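Local coordinates for protein lysin (Enterococcus phage IMEEF1, PDB 6IST) that probably cleaves the peptidoglycan of enterococcal cell walls through a calcium-binding CHAP-type peptidase domain, helping the phage lyse its host, at residues 182-194 / 225-237. Sequence-based numbering, arbitrary orientation.
Sequences QWFVIGGKRIYLP and LKMMEAALPQVKV
Leu232 O, on the first residue to leave the helix 223-231, accepts a hydrogen bond from Arg190 NE at 2.8 Å; the donor stands almost straight out from the carbonyl, yet the hydrogen bond is bent, 134° at the hydrogen. Arg190 reaches it with chi1 at 67°, CG lying between the backbone N and carbonyl carbon, and an extended chain to NE. The guanidinium is sandwiched: Gln234 CB lies 3.9 Å above its centre, Glu229 CB 3.8 Å from the opposite face. Glu229 OE1, 3.9 Å from Arg190 NH1 and well out of plane, offers only a long charge pairing; a water donates to OE1 and weakly accepts from NH1. The stronger polar partner of OE1 is Lys173 NZ, by a salt bridge. In the backbone, Arg190 N donates to Pro233 O and Val235 N to Arg190 O, both 3.0 Å. They flank a single parallel bridge between Arg190 and Gln234, which sets the C-terminal tail against strand 189-192, an edge strand of the mixed sheet within this chain and second arm of a type I' beta hairpin. Val235 CG2 packs on Ile191 CG1 at 3.6 Å, while Leu232 CD1 touches both Val185 methyls. The Gln234 amide carbon meets the Trp183 ring at its in-plane edge, amide and ring planes 65° apart.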
ATOM      1  N   GLN C 182     -13.302   1.851   5.224  1.00 19.35           N
ATOM      2  CA  GLN C 182     -11.874   1.809   5.205  1.00 17.69           C
ATOM      3  C   GLN C 182     -11.458   0.340   5.476  1.00 20.68           C
ATOM      4  O   GLN C 182     -12.040  -0.297   6.416  1.00 19.56           O
ATOM      5  CB  GLN C 182     -11.301   2.723   6.284  1.00 19.41           C
ATOM      6  CG  GLN C 182     -11.708   4.193   6.212  1.00 20.47           C
ATOM      7  CD  GLN C 182     -10.770   5.127   6.925  1.00 23.08           C
ATOM      8  OE1 GLN C 182      -9.536   4.871   7.024  1.00 22.27           O
ATOM      9  NE2 GLN C 182     -11.327   6.232   7.439  1.00 25.80           N
ATOM     10  N   TRP C 183     -10.444  -0.137   4.739  1.00 19.52           N
ATOM     11  CA  TRP C 183      -9.961  -1.487   4.800  1.00 17.04           C
ATOM     12  C   TRP C 183      -8.460  -1.498   4.991  1.00 19.87           C
ATOM     13  O   TRP C 183      -7.803  -0.627   4.480  1.00 21.74           O
ATOM     14  CB  TRP C 183     -10.323  -2.226   3.515  1.00 18.81           C
ATOM     15  CG  TRP C 183     -11.754  -2.557   3.387  1.00 20.18           C
ATOM     16  CD1 TRP C 183     -12.759  -1.737   3.026  1.00 22.60           C
ATOM     17  CD2 TRP C 183     -12.337  -3.837   3.643  1.00 20.30           C
ATOM     18  NE1 TRP C 183     -13.952  -2.409   3.051  1.00 21.37           N
ATOM     19  CE2 TRP C 183     -13.715  -3.719   3.394  1.00 20.89           C
ATOM     20  CE3 TRP C 183     -11.808  -5.066   4.049  1.00 20.36           C
ATOM     21  CZ2 TRP C 183     -14.586  -4.788   3.524  1.00 21.65           C
ATOM     22  CZ3 TRP C 183     -12.663  -6.149   4.150  1.00 21.89           C
ATOM     23  CH2 TRP C 183     -14.038  -6.011   3.872  1.00 19.57           C
ATOM     24  N   PHE C 184      -7.947  -2.469   5.730  1.00 16.79           N
ATOM     25  CA  PHE C 184      -6.506  -2.596   6.050  1.00 17.50           C
ATOM     26  C   PHE C 184      -5.984  -3.881   5.517  1.00 19.38           C
ATOM     27  O   PHE C 184      -6.512  -4.922   5.811  1.00 18.55           O
ATOM     28  CB  PHE C 184      -6.366  -2.483   7.529  1.00 19.44           C
ATOM     29  CG  PHE C 184      -4.962  -2.541   8.077  1.00 18.80           C
ATOM     30  CD1 PHE C 184      -3.938  -1.841   7.520  1.00 19.89           C
ATOM     31  CD2 PHE C 184      -4.730  -3.269   9.231  1.00 21.63           C
ATOM     32  CE1 PHE C 184      -2.677  -1.904   8.066  1.00 22.69           C
ATOM     33  CE2 PHE C 184      -3.476  -3.324   9.814  1.00 23.90           C
ATOM     34  CZ  PHE C 184      -2.443  -2.637   9.206  1.00 24.37           C
ATOM     35  N   VAL C 185      -4.902  -3.802   4.753  1.00 18.12           N
ATOM     36  CA  VAL C 185      -4.224  -4.962   4.241  1.00 19.59           C
ATOM     37  C   VAL C 185      -3.014  -5.210   5.094  1.00 21.40           C
ATOM     38  O   VAL C 185      -2.218  -4.293   5.318  1.00 21.50           O
ATOM     39  CB  VAL C 185      -3.823  -4.715   2.764  1.00 20.21           C
ATOM     40  CG1 VAL C 185      -2.970  -5.844   2.209  1.00 22.34           C
ATOM     41  CG2 VAL C 185      -5.093  -4.500   1.968  1.00 17.62           C
ATOM     42  N   ILE C 186      -2.922  -6.432   5.618  1.00 21.99           N
ATOM     43  CA  ILE C 186      -1.824  -6.842   6.466  1.00 24.00           C
ATOM     44  C   ILE C 186      -1.723  -8.363   6.434  1.00 25.83           C
ATOM     45  O   ILE C 186      -2.735  -9.041   6.479  1.00 24.50           O
ATOM     46  CB  ILE C 186      -2.038  -6.369   7.932  1.00 27.25           C
ATOM     47  CG1 ILE C 186      -0.907  -6.850   8.841  1.00 28.85           C
ATOM     48  CG2 ILE C 186      -3.388  -6.792   8.470  1.00 25.06           C
ATOM     49  CD1 ILE C 186      -0.791  -6.167  10.173  1.00 30.60           C
ATOM     50  N   GLY C 187      -0.493  -8.852   6.366  1.00 28.08           N
ATOM     51  CA  GLY C 187      -0.223 -10.322   6.315  1.00 29.09           C
ATOM     52  C   GLY C 187      -0.933 -11.063   5.197  1.00 28.21           C
ATOM     53  O   GLY C 187      -1.325 -12.202   5.369  1.00 30.39           O
ATOM     54  N   GLY C 188      -1.111 -10.426   4.049  1.00 27.03           N
ATOM     55  CA  GLY C 188      -1.828 -11.062   2.966  1.00 27.05           C
ATOM     56  C   GLY C 188      -3.323 -11.190   3.222  1.00 24.99           C
ATOM     57  O   GLY C 188      -3.974 -11.956   2.536  1.00 27.30           O
ATOM     58  N   LYS C 189      -3.853 -10.441   4.185  1.00 22.64           N
ATOM     59  CA  LYS C 189      -5.284 -10.462   4.506  1.00 24.66           C
ATOM     60  C   LYS C 189      -5.854  -9.034   4.440  1.00 21.80           C
ATOM     61  O   LYS C 189      -5.151  -8.059   4.384  1.00 22.13           O
ATOM     62  CB  LYS C 189      -5.571 -10.991   5.909  1.00 28.27           C
ATOM     63  CG  LYS C 189      -4.842 -12.237   6.367  1.00 32.30           C
ATOM     64  CD  LYS C 189      -5.070 -13.381   5.445  1.00 34.63           C
ATOM     65  CE  LYS C 189      -4.836 -14.736   6.111  1.00 39.32           C
ATOM     66  NZ  LYS C 189      -3.677 -14.807   7.019  1.00 39.87           N
ATOM     67  N   ARG C 190      -7.151  -8.941   4.461  1.00 19.64           N
ATOM     68  CA  ARG C 190      -7.784  -7.654   4.494  1.00 22.42           C
ATOM     69  C   ARG C 190      -8.748  -7.552   5.677  1.00 22.30           C
ATOM     70  O   ARG C 190      -9.498  -8.469   5.987  1.00 25.04           O
ATOM     71  CB  ARG C 190      -8.405  -7.306   3.165  1.00 22.99           C
ATOM     72  CG  ARG C 190      -9.555  -8.128   2.753  1.00 28.95           C
ATOM     73  CD  ARG C 190      -9.829  -7.932   1.243  1.00 29.94           C
ATOM     74  NE  ARG C 190     -10.701  -9.022   0.841  1.00 30.65           N
ATOM     75  CZ  ARG C 190     -12.019  -9.028   0.936  1.00 33.78           C
ATOM     76  NH1 ARG C 190     -12.707  -7.959   1.329  1.00 36.05           N
ATOM     77  NH2 ARG C 190     -12.668 -10.114   0.577  1.00 40.50           N
ATOM     78  N   ILE C 191      -8.713  -6.436   6.358  1.00 19.24           N
ATOM     79  CA  ILE C 191      -9.540  -6.227   7.556  1.00 22.06           C
ATOM     80  C   ILE C 191     -10.393  -5.000   7.368  1.00 19.97           C
ATOM     81  O   ILE C 191      -9.866  -3.971   7.086  1.00 19.00           O
ATOM     82  CB  ILE C 191      -8.665  -6.020   8.797  1.00 21.54           C
ATOM     83  CG1 ILE C 191      -7.702  -7.214   8.910  1.00 24.75           C
ATOM     84  CG2 ILE C 191      -9.559  -5.815  10.033  1.00 22.16           C
ATOM     85  CD1 ILE C 191      -6.856  -7.258  10.170  1.00 26.08           C
ATOM     86  N   TYR C 192     -11.709  -5.124   7.472  1.00 19.86           N
ATOM     87  CA  TYR C 192     -12.612  -3.989   7.545  1.00 22.89           C
ATOM     88  C   TYR C 192     -12.410  -3.256   8.868  1.00 22.19           C
ATOM     89  O   TYR C 192     -12.372  -3.869   9.946  1.00 21.99           O
ATOM     90  CB  TYR C 192     -14.091  -4.390   7.356  1.00 23.77           C
ATOM     91  CG  TYR C 192     -15.044  -3.297   7.697  1.00 23.15           C
ATOM     92  CD1 TYR C 192     -15.134  -2.181   6.891  1.00 26.03           C
ATOM     93  CD2 TYR C 192     -15.893  -3.383   8.808  1.00 24.45           C
ATOM     94  CE1 TYR C 192     -15.996  -1.132   7.205  1.00 27.51           C
ATOM     95  CE2 TYR C 192     -16.762  -2.355   9.128  1.00 28.02           C
ATOM     96  CZ  TYR C 192     -16.824  -1.242   8.307  1.00 27.89           C
ATOM     97  OH  TYR C 192     -17.653  -0.215   8.548  1.00 33.15           O
ATOM     98  N   LEU C 193     -12.154  -1.952   8.787  1.00 20.07           N
ATOM     99  CA  LEU C 193     -11.926  -1.151   9.964  1.00 21.82           C
ATOM    100  C   LEU C 193     -13.253  -0.498  10.464  1.00 24.44           C
ATOM    101  O   LEU C 193     -13.741   0.437   9.890  1.00 22.73           O
ATOM    102  CB  LEU C 193     -10.910  -0.063   9.629  1.00 21.26           C
ATOM    103  CG  LEU C 193      -9.540  -0.569   9.196  1.00 22.25           C
ATOM    104  CD1 LEU C 193      -8.771   0.634   8.636  1.00 22.30           C
ATOM    105  CD2 LEU C 193      -8.763  -1.363  10.234  1.00 21.57           C
ATOM    106  N   PRO C 194     -13.828  -0.981  11.576  1.00 26.30           N
ATOM    107  CA  PRO C 194     -15.183  -0.507  11.954  1.00 29.67           C
ATOM    108  C   PRO C 194     -15.286   0.889  12.548  1.00 26.23           C
ATOM    109  O   PRO C 194     -16.339   1.519  12.421  1.00 31.24           O
ATOM    110  CB  PRO C 194     -15.677  -1.557  12.968  1.00 31.54           C
ATOM    111  CG  PRO C 194     -14.707  -2.674  12.898  1.00 31.76           C
ATOM    112  CD  PRO C 194     -13.407  -2.159  12.344  1.00 26.70           C
ATOM    113  N   LEU C 225      -9.891  -3.531  -7.243  1.00 26.34           N
ATOM    114  CA  LEU C 225     -10.499  -3.975  -6.008  1.00 27.54           C
ATOM    115  C   LEU C 225     -10.869  -5.444  -6.117  1.00 27.74           C
ATOM    116  O   LEU C 225     -10.651  -6.203  -5.172  1.00 29.57           O
ATOM    117  CB  LEU C 225     -11.726  -3.173  -5.653  1.00 26.58           C
ATOM    118  CG  LEU C 225     -12.436  -3.550  -4.367  1.00 26.16           C
ATOM    119  CD1 LEU C 225     -11.461  -3.334  -3.200  1.00 23.86           C
ATOM    120  CD2 LEU C 225     -13.738  -2.817  -4.138  1.00 27.36           C
ATOM    121  N   LYS C 226     -11.498  -5.838  -7.207  1.00 27.89           N
ATOM    122  CA  LYS C 226     -11.843  -7.294  -7.314  1.00 31.89           C
ATOM    123  C   LYS C 226     -10.658  -8.230  -7.224  1.00 32.28           C
ATOM    124  O   LYS C 226     -10.755  -9.315  -6.588  1.00 33.25           O
ATOM    125  CB  LYS C 226     -12.711  -7.592  -8.542  1.00 34.43           C
ATOM    126  CG  LYS C 226     -14.017  -6.824  -8.486  1.00 40.13           C
ATOM    127  CD  LYS C 226     -15.202  -7.534  -9.085  1.00 50.13           C
ATOM    128  CE  LYS C 226     -16.472  -6.724  -8.840  1.00 53.96           C
ATOM    129  NZ  LYS C 226     -16.833  -6.661  -7.384  1.00 56.24           N
ATOM    130  N   MET C 227      -9.520  -7.810  -7.782  1.00 26.23           N
ATOM    131  CA  MET C 227      -8.325  -8.632  -7.686  1.00 28.77           C
ATOM    132  C   MET C 227      -7.839  -8.645  -6.247  1.00 26.81           C
ATOM    133  O   MET C 227      -7.447  -9.701  -5.686  1.00 28.39           O
ATOM    134  CB  MET C 227      -7.205  -8.101  -8.635  1.00 26.41           C
ATOM    135  CG  MET C 227      -7.494  -8.407 -10.125  1.00 27.40           C
ATOM    136  SD  MET C 227      -6.154  -7.991 -11.314  1.00 23.83           S
ATOM    137  CE  MET C 227      -6.187  -6.257 -11.186  1.00 24.20           C
ATOM    138  N   MET C 228      -7.798  -7.476  -5.630  1.00 27.47           N
ATOM    139  CA  MET C 228      -7.369  -7.431  -4.232  1.00 26.20           C
ATOM    140  C   MET C 228      -8.288  -8.291  -3.385  1.00 25.68           C
ATOM    141  O   MET C 228      -7.818  -9.084  -2.557  1.00 28.96           O
ATOM    142  CB  MET C 228      -7.323  -5.957  -3.665  1.00 30.03           C
ATOM    143  CG  MET C 228      -5.997  -5.243  -3.956  1.00 31.54           C
ATOM    144  SD  MET C 228      -5.767  -3.645  -3.060  1.00 27.81           S
ATOM    145  CE  MET C 228      -7.165  -2.738  -3.725  1.00 31.38           C
ATOM    146  N   GLU C 229      -9.575  -8.219  -3.617  1.00 24.59           N
ATOM    147  CA  GLU C 229     -10.495  -8.939  -2.731  1.00 27.57           C
ATOM    148  C   GLU C 229     -10.365 -10.451  -2.960  1.00 27.15           C
ATOM    149  O   GLU C 229     -10.626 -11.240  -2.040  1.00 27.95           O
ATOM    150  CB  GLU C 229     -11.950  -8.483  -2.918  1.00 27.10           C
ATOM    151  CG  GLU C 229     -12.157  -7.036  -2.447  1.00 26.94           C
ATOM    152  CD  GLU C 229     -13.598  -6.572  -2.525  1.00 31.77           C
ATOM    153  OE1 GLU C 229     -14.040  -5.782  -1.643  1.00 33.54           O
ATOM    154  OE2 GLU C 229     -14.309  -7.011  -3.454  1.00 34.64           O
ATOM    155  N   ALA C 230      -9.978 -10.857  -4.153  1.00 28.99           N
ATOM    156  CA  ALA C 230      -9.811 -12.285  -4.428  1.00 29.01           C
ATOM    157  C   ALA C 230      -8.507 -12.825  -3.945  1.00 30.30           C
ATOM    158  O   ALA C 230      -8.435 -13.988  -3.668  1.00 33.57           O
ATOM    159  CB  ALA C 230      -9.970 -12.599  -5.896  1.00 30.12           C
ATOM    160  N   ALA C 231      -7.460 -12.018  -3.937  1.00 26.66           N
ATOM    161  CA  ALA C 231      -6.168 -12.439  -3.500  1.00 28.22           C
ATOM    162  C   ALA C 231      -5.986 -12.391  -1.971  1.00 28.59           C
ATOM    163  O   ALA C 231      -5.152 -13.121  -1.441  1.00 31.21           O
ATOM    164  CB  ALA C 231      -5.080 -11.620  -4.199  1.00 27.49           C
ATOM    165  N   LEU C 232      -6.715 -11.520  -1.269  1.00 24.93           N
ATOM    166  CA  LEU C 232      -6.447 -11.252   0.140  1.00 24.53           C
ATOM    167  C   LEU C 232      -7.700 -11.638   0.911  1.00 24.06           C
ATOM    168  O   LEU C 232      -8.653 -10.903   0.915  1.00 29.41           O
ATOM    169  CB  LEU C 232      -6.197  -9.776   0.337  1.00 25.47           C
ATOM    170  CG  LEU C 232      -5.077  -9.143  -0.504  1.00 27.88           C
ATOM    171  CD1 LEU C 232      -5.219  -7.632  -0.385  1.00 29.16           C
ATOM    172  CD2 LEU C 232      -3.710  -9.559  -0.034  1.00 26.83           C
ATOM    173  N   PRO C 233      -7.714 -12.813   1.528  1.00 24.24           N
ATOM    174  CA  PRO C 233      -8.935 -13.157   2.254  1.00 26.97           C
ATOM    175  C   PRO C 233      -9.264 -12.174   3.361  1.00 24.68           C
ATOM    176  O   PRO C 233      -8.379 -11.609   3.991  1.00 20.98           O
ATOM    177  CB  PRO C 233      -8.614 -14.516   2.881  1.00 30.34           C
ATOM    178  CG  PRO C 233      -7.377 -15.004   2.180  1.00 31.28           C
ATOM    179  CD  PRO C 233      -6.648 -13.776   1.720  1.00 28.33           C
ATOM    180  N   GLN C 234     -10.553 -12.023   3.607  1.00 23.86           N
ATOM    181  CA  GLN C 234     -11.008 -11.181   4.677  1.00 26.42           C
ATOM    182  C   GLN C 234     -10.821 -11.858   6.017  1.00 27.17           C
ATOM    183  O   GLN C 234     -11.100 -13.006   6.133  1.00 26.96           O
ATOM    184  CB  GLN C 234     -12.465 -10.843   4.479  1.00 25.41           C
ATOM    185  CG  GLN C 234     -12.946  -9.976   5.619  1.00 25.99           C
ATOM    186  CD  GLN C 234     -14.344  -9.445   5.403  1.00 27.16           C
ATOM    187  OE1 GLN C 234     -15.010  -9.836   4.465  1.00 30.46           O
ATOM    188  NE2 GLN C 234     -14.784  -8.558   6.281  1.00 26.02           N
ATOM    189  N   VAL C 235     -10.356 -11.135   7.024  1.00 23.29           N
ATOM    190  CA  VAL C 235     -10.428 -11.600   8.388  1.00 27.48           C
ATOM    191  C   VAL C 235     -11.067 -10.535   9.254  1.00 29.54           C
ATOM    192  O   VAL C 235     -10.951  -9.355   8.969  1.00 24.60           O
ATOM    193  CB  VAL C 235      -9.048 -11.995   8.947  1.00 27.84           C
ATOM    194  CG1 VAL C 235      -8.438 -13.141   8.139  1.00 29.60           C
ATOM    195  CG2 VAL C 235      -8.120 -10.800   9.009  1.00 28.95           C
ATOM    196  N   LYS C 236     -11.712 -10.972  10.326  1.00 31.11           N
ATOM    197  CA  LYS C 236     -12.546 -10.106  11.161  1.00 40.61           C
ATOM    198  C   LYS C 236     -11.822  -9.731  12.426  1.00 42.98           C
ATOM    199  O   LYS C 236     -11.136 -10.534  13.019  1.00 38.61           O
ATOM    200  CB  LYS C 236     -13.830 -10.809  11.589  1.00 43.75           C
ATOM    201  CG  LYS C 236     -15.062 -10.315  10.862  1.00 49.44           C
ATOM    202  CD  LYS C 236     -15.181 -10.997   9.534  1.00 48.81           C
ATOM    203  CE  LYS C 236     -16.332 -10.451   8.722  1.00 52.98           C
ATOM    204  NZ  LYS C 236     -17.663 -10.819   9.254  1.00 56.37           N
ATOM    205  N   VAL C 237     -12.045  -8.510  12.865  1.00 46.20           N
ATOM    206  CA  VAL C 237     -11.560  -8.062  14.148  1.00 56.15           C
ATOM    207  C   VAL C 237     -12.722  -7.472  14.953  1.00 66.01           C
ATOM    208  O   VAL C 237     -13.663  -6.927  14.368  1.00 68.86           O
ATOM    209  CB  VAL C 237     -10.442  -7.039  13.952  1.00 56.80           C
ATOM    210  CG1 VAL C 237     -11.000  -5.657  13.577  1.00 56.67           C
ATOM    211  CG2 VAL C 237      -9.578  -6.989  15.197  1.00 61.97           C
TER
HETATM  212  O   HOH W   1     -12.770  -4.981   0.578  1.00 25.67           O
HETATM  213  O   HOH W   2     -12.995  -7.677   8.253  1.00 19.75           O
HETATM  214  O   HOH W   3     -13.517  -6.223  10.761  1.00 28.23           O